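Local coordinates for Lin1840 protein (Listeria innocua serovar 6a, PDB 4ZOC) that probably hydrolyses terminal, non-reducing beta-D-glucosyl residues with release of beta-D-glucose, as a glycoside hydrolase family 3 beta-glucosidase that binds sophorotriose, at residues F554-T557 with T558-P562; L568-G571 with R572-T575. The protein carries 2 engineered substitutions. One frame throughout, in Å; residues are numbered along the deposited sequence.

Contact 1: residues F554-T557 with T558-P562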
loop_
_atom_site.group_PDB
_atom_site.type_symbol
_atom_site.label_atom_id
_atom_site.label_comp_id
_atom_site.label_asym_id
_atom_site.label_seq_id
_atom_site.Cartn_x
_atom_site.Cartn_y
_atom_site.Cartn_z
ATOM N N PHE A 554 -1.142 14.595 7.632
ATOM C CA PHE A 554 -0.054 14.276 8.566
ATOM C C PHE A 554 -0.483 13.045 9.381
ATOM O O PHE A 554 -1.381 13.143 10.207
ATOM C CB PHE A 554 0.228 15.476 9.484
ATOM C CG PHE A 554 1.224 16.454 8.883
ATOM C CD1 PHE A 554 1.103 16.860 7.579
ATOM C CD2 PHE A 554 2.330 16.875 9.596
ATOM C CE1 PHE A 554 2.039 17.681 6.993
ATOM C CE2 PHE A 554 3.285 17.727 9.030
ATOM C CZ PHE A 554 3.088 18.151 7.719
ATOM N N PRO A 555 0.154 11.859 9.097
ATOM C CA PRO A 555 -0.280 10.696 9.837
ATOM C C PRO A 555 -0.063 10.739 11.321
ATOM O O PRO A 555 0.833 11.379 11.868
ATOM C CB PRO A 555 0.492 9.540 9.195
ATOM C CG PRO A 555 0.947 10.058 7.843
ATOM C CD PRO A 555 1.198 11.510 8.147
ATOM N N GLN A 556 -0.936 9.965 11.990
ATOM C CA GLN A 556 -0.770 9.639 13.414
ATOM C C GLN A 556 0.567 8.986 13.690
ATOM O O GLN A 556 1.247 9.324 14.652
ATOM C CB GLN A 556 -1.883 8.708 13.938
ATOM C CG GLN A 556 -3.312 9.227 13.919
ATOM C CD GLN A 556 -3.569 10.252 15.048
ATOM O OE1 GLN A 556 -2.880 10.312 16.097
ATOM N NE2 GLN A 556 -4.633 10.989 14.876
ATOM N N THR A 557 0.923 8.009 12.870
ATOM C CA THR A 557 2.160 7.257 12.956
ATOM C C THR A 557 2.416 6.646 11.573
ATOM O O THR A 557 1.491 6.600 10.736
ATOM C CB THR A 557 2.049 6.137 14.011
ATOM O OG1 THR A 557 3.319 5.551 14.287
ATOM C CG2 THR A 557 0.990 5.105 13.608
ATOM N N THR A 558 3.640 6.195 11.313
ATOM C CA THR A 558 4.067 5.649 10.027
ATOM C C THR A 558 3.093 4.566 9.530
ATOM O O THR A 558 2.737 4.506 8.356
ATOM C CB THR A 558 5.531 5.072 10.179
ATOM O OG1 THR A 558 6.427 6.200 10.370
ATOM C CG2 THR A 558 5.922 4.351 8.969
ATOM N N GLY A 559 2.684 3.695 10.448
ATOM C CA GLY A 559 1.801 2.604 10.096
ATOM C C GLY A 559 0.361 2.959 9.754
ATOM O O GLY A 559 -0.369 2.070 9.316
ATOM N N GLN A 560 -0.036 4.197 9.865
ATOM C CA GLN A 560 -1.316 4.659 9.355
ATOM C C GLN A 560 -1.297 4.847 7.814
ATOM O O GLN A 560 -2.316 5.033 7.170
ATOM C CB GLN A 560 -1.696 5.964 10.046
ATOM C CG GLN A 560 -3.209 6.252 9.916
ATOM C CD GLN A 560 -3.634 7.570 10.567
ATOM O OE1 GLN A 560 -2.932 8.596 10.481
ATOM N NE2 GLN A 560 -4.727 7.517 11.335
ATOM N N ILE A 561 -0.119 4.891 7.232
ATOM C CA ILE A 561 0.047 5.147 5.789
ATOM C C ILE A 561 -0.488 3.998 4.898
ATOM O O ILE A 561 -0.167 2.822 5.148
ATOM C CB ILE A 561 1.516 5.427 5.477
ATOM C CG1 ILE A 561 1.978 6.723 6.151
ATOM C CG2 ILE A 561 1.696 5.523 3.962
ATOM C CD1 ILE A 561 3.486 6.912 6.065
ATOM N N PRO A 562 -1.279 4.311 3.863
ATOM C CA PRO A 562 -1.668 5.661 3.465
ATOM C C PRO A 562 -2.962 6.105 4.091
ATOM O O PRO A 562 -3.919 5.273 4.239
ATOM C CB PRO A 562 -1.962 5.514 1.971
ATOM C CG PRO A 562 -2.418 4.093 1.802
ATOM C CD PRO A 562 -1.506 3.346 2.746
HETATM O O HOH W 1 3.888 3.202 13.091
#

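Contact 2: residues L568-G571 with R572-T575. With BGC (beta-D-glucopyranose), chain E.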
loop_
_atom_site.group_PDB
_atom_site.type_symbol
_atom_site.label_atom_id
_atom_site.label_comp_id
_atom_site.label_asym_id
_atom_site.label_seq_id
_atom_site.Cartn_x
_atom_site.Cartn_y
_atom_site.Cartn_z
ATOM N N LEU A 568 -12.599 6.025 0.661
ATOM C CA LEU A 568 -13.842 5.295 0.618
ATOM C C LEU A 568 -14.414 5.002 1.990
ATOM O O LEU A 568 -13.745 4.959 3.014
ATOM C CB LEU A 568 -13.709 4.002 -0.188
ATOM C CG LEU A 568 -13.082 4.120 -1.613
ATOM C CD1 LEU A 568 -13.216 2.776 -2.308
ATOM C CD2 LEU A 568 -13.722 5.202 -2.445
ATOM N N ARG A 569 -15.707 4.787 2.012
ATOM C CA ARG A 569 -16.432 4.611 3.231
ATOM C C ARG A 569 -16.215 3.294 3.953
ATOM O O ARG A 569 -16.309 3.276 5.173
ATOM C CB ARG A 569 -17.975 4.874 2.978
ATOM C CG ARG A 569 -18.717 5.158 4.255
ATOM C CD ARG A 569 -19.842 6.167 4.013
ATOM N NE ARG A 569 -20.552 6.401 5.253
ATOM C CZ ARG A 569 -21.562 5.650 5.700
ATOM N NH1 ARG A 569 -22.020 4.594 5.024
ATOM N NH2 ARG A 569 -22.103 5.939 6.859
ATOM N N THR A 570 -16.003 2.201 3.180
ATOM C CA THR A 570 -16.044 0.842 3.601
ATOM C C THR A 570 -17.503 0.404 3.912
ATOM O O THR A 570 -18.404 1.225 4.027
ATOM C CB THR A 570 -15.112 0.465 4.787
ATOM O OG1 THR A 570 -15.761 0.748 6.029
ATOM C CG2 THR A 570 -13.771 1.248 4.741
ATOM N N GLY A 571 -17.667 -0.903 4.048
ATOM C CA GLY A 571 -18.947 -1.452 4.495
ATOM C C GLY A 571 -19.233 -1.284 5.959
ATOM O O GLY A 571 -20.367 -1.528 6.372
ATOM N N ARG A 572 -18.199 -0.951 6.759
ATOM C CA ARG A 572 -18.299 -0.832 8.230
ATOM C C ARG A 572 -17.564 0.428 8.735
ATOM O O ARG A 572 -16.664 0.356 9.596
ATOM C CB ARG A 572 -17.801 -2.103 8.923
ATOM C CG ARG A 572 -18.574 -3.356 8.539
ATOM C CD ARG A 572 -17.980 -4.521 9.292
ATOM N NE ARG A 572 -18.832 -5.715 9.108
ATOM C CZ ARG A 572 -18.928 -6.709 9.949
ATOM N NH1 ARG A 572 -18.161 -6.814 11.064
ATOM N NH2 ARG A 572 -19.731 -7.680 9.613
ATOM N N PRO A 573 -18.024 1.622 8.313
ATOM C CA PRO A 573 -17.415 2.873 8.795
ATOM C C PRO A 573 -17.588 3.069 10.249
ATOM O O PRO A 573 -18.602 2.639 10.836
ATOM C CB PRO A 573 -18.176 3.951 8.036
ATOM C CG PRO A 573 -19.484 3.343 7.750
ATOM C CD PRO A 573 -19.207 1.900 7.486
ATOM N N GLN A 574 -16.573 3.668 10.824
ATOM C CA GLN A 574 -16.596 4.061 12.220
ATOM C C GLN A 574 -17.380 5.336 12.159
ATOM O O GLN A 574 -17.139 6.170 11.295
ATOM C CB GLN A 574 -15.156 4.233 12.770
ATOM C CG GLN A 574 -15.105 4.355 14.248
ATOM C CD GLN A 574 -13.775 4.694 14.844
ATOM O OE1 GLN A 574 -13.202 5.750 14.564
ATOM N NE2 GLN A 574 -13.275 3.789 15.729
ATOM N N THR A 575 -18.366 5.446 13.022
ATOM C CA THR A 575 -19.167 6.656 13.180
ATOM C C THR A 575 -19.068 7.158 14.618
ATOM O O THR A 575 -18.520 6.470 15.515
ATOM C CB THR A 575 -20.644 6.337 12.853
ATOM O OG1 THR A 575 -21.132 5.372 13.781
ATOM C CG2 THR A 575 -20.834 5.787 11.404
HETATM C C2 BGC E . -20.316 -9.742 14.558
HETATM C C3 BGC E . -19.894 -9.371 13.108
HETATM C C4 BGC E . -18.662 -10.183 12.650
HETATM C C5 BGC E . -18.982 -11.652 12.850
HETATM C C6 BGC E . -17.790 -12.543 12.591
HETATM C C1 BGC E . -20.576 -11.229 14.670
HETATM O O1 BGC E . -20.821 -11.551 16.044
HETATM O O2 BGC E . -21.501 -9.087 15.038
HETATM O O3 BGC E . -19.577 -7.964 13.065
HETATM O O4 BGC E . -18.241 -9.948 11.263
HETATM O O5 BGC E . -19.453 -11.950 14.196
HETATM O O6 BGC E . -16.653 -12.151 13.395
#

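Contact 1: residues F554-T557 with T558-P562
Q560 reaches back along the turn and sets its side-chain amide against the start of Q556. Its chain runs out straight from CG, which stands opposite the backbone N (chi1 -161°), and OE1 of Q560 accepts the backbone N of Q556 at 2.9 Å. The N-H points almost straight at the oxygen (167°), yet the donor stands above the carbonyl plane. NE2 of Q560 lies 3.4 Å from CG of Q556. The Q556 chain bends away at chi2, and the two amide planes end up 77° apart; even so, both NE2 groups donate to the backbone O of E593. This is the loop between helix 532-541 and strand 607-611, in the family 3 C-terminal domain, and it tightens here into a 3-10 turn, 558-560. T557 O, just ahead of that turn, accepts Q560 N at 3.0 Å. A water joins T557 OG1 (2.7 Å) to G559 N (2.9 Å), where it accepts from the amide. CG of P555 rests on CG1 of I561 at 3.9 Å, a small apolar touch. R146 of the second subunit donates through NH1 to the carbonyls of both G559 and I561.

Contact 2: residues L568-G571 with R572-T575
R569 lays its guanidinium over the ring of P573, with CG of the proline 3.7 Å from CZ and above the centre of the flat group. One face of the charge therefore rests on hydrocarbon. The chain bends at chi2 (146°) to fold the end back over the ring, and CB of P573 sits 3.5 Å from the R569 carbonyl O. The polar end still has a partner, since NH1 donates to the backbone O of N279 of the second subunit.

Between these two residues the turn is held by T570. Its OG1 lies between the backbone N and the carbonyl carbon (chi1 85°), which faces it into the bend. It donates to R569 O at 2.7 Å, in the carbonyl plane and on a lone pair, and accepts R572 N at 3.1 Å along a bent line (144°), an ST turn. One hydroxyl thus bridges the backbone on both sides of G571.

R572 runs out from the turn roughly at right angles to R569, extended from CG to NE, and delivers its guanidinium to a bound beta-D-glucopyranose. NH1 donates to O3 of the sugar at 2.7 Å; its bond to O4, and that of NH2, are weak. NE makes a salt bridge to E276 of the second subunit and NH2 donates to the O of its W271, holding the arm at two more points. W271 and E473 of that subunit belong to the glucose pocket, and E473 also bonds the sugar, so the arginine completes a sugar site across the dimer interface.

The turn belongs to the long loop between helix 532-541 and strand 607-611 and packs on the second subunit, where W271 precedes helix 273-276, E276 ends it and N279 follows.

How the contacts relate
Contacts 1 and 2 follow one another along the loop between helix 532-541 and strand 607-611, within the family 3 C-terminal domain, their centres 18 Å apart and their nearest atoms about 9 Å apart. Both are mostly buried, and both meet the second subunit, but contact 1 is nearer the centre of the chain, about 21 Å against 31 Å. Side-chain amides, backbone carbonyls and a water hold 554-562 together, and its backbone receives an arginine of the partner subunit. 568-575 mainly sends side chains the other way: two arginines reach the partner, and one of them the glucose. Contact 1 lies away from the glucose and magnesium sites.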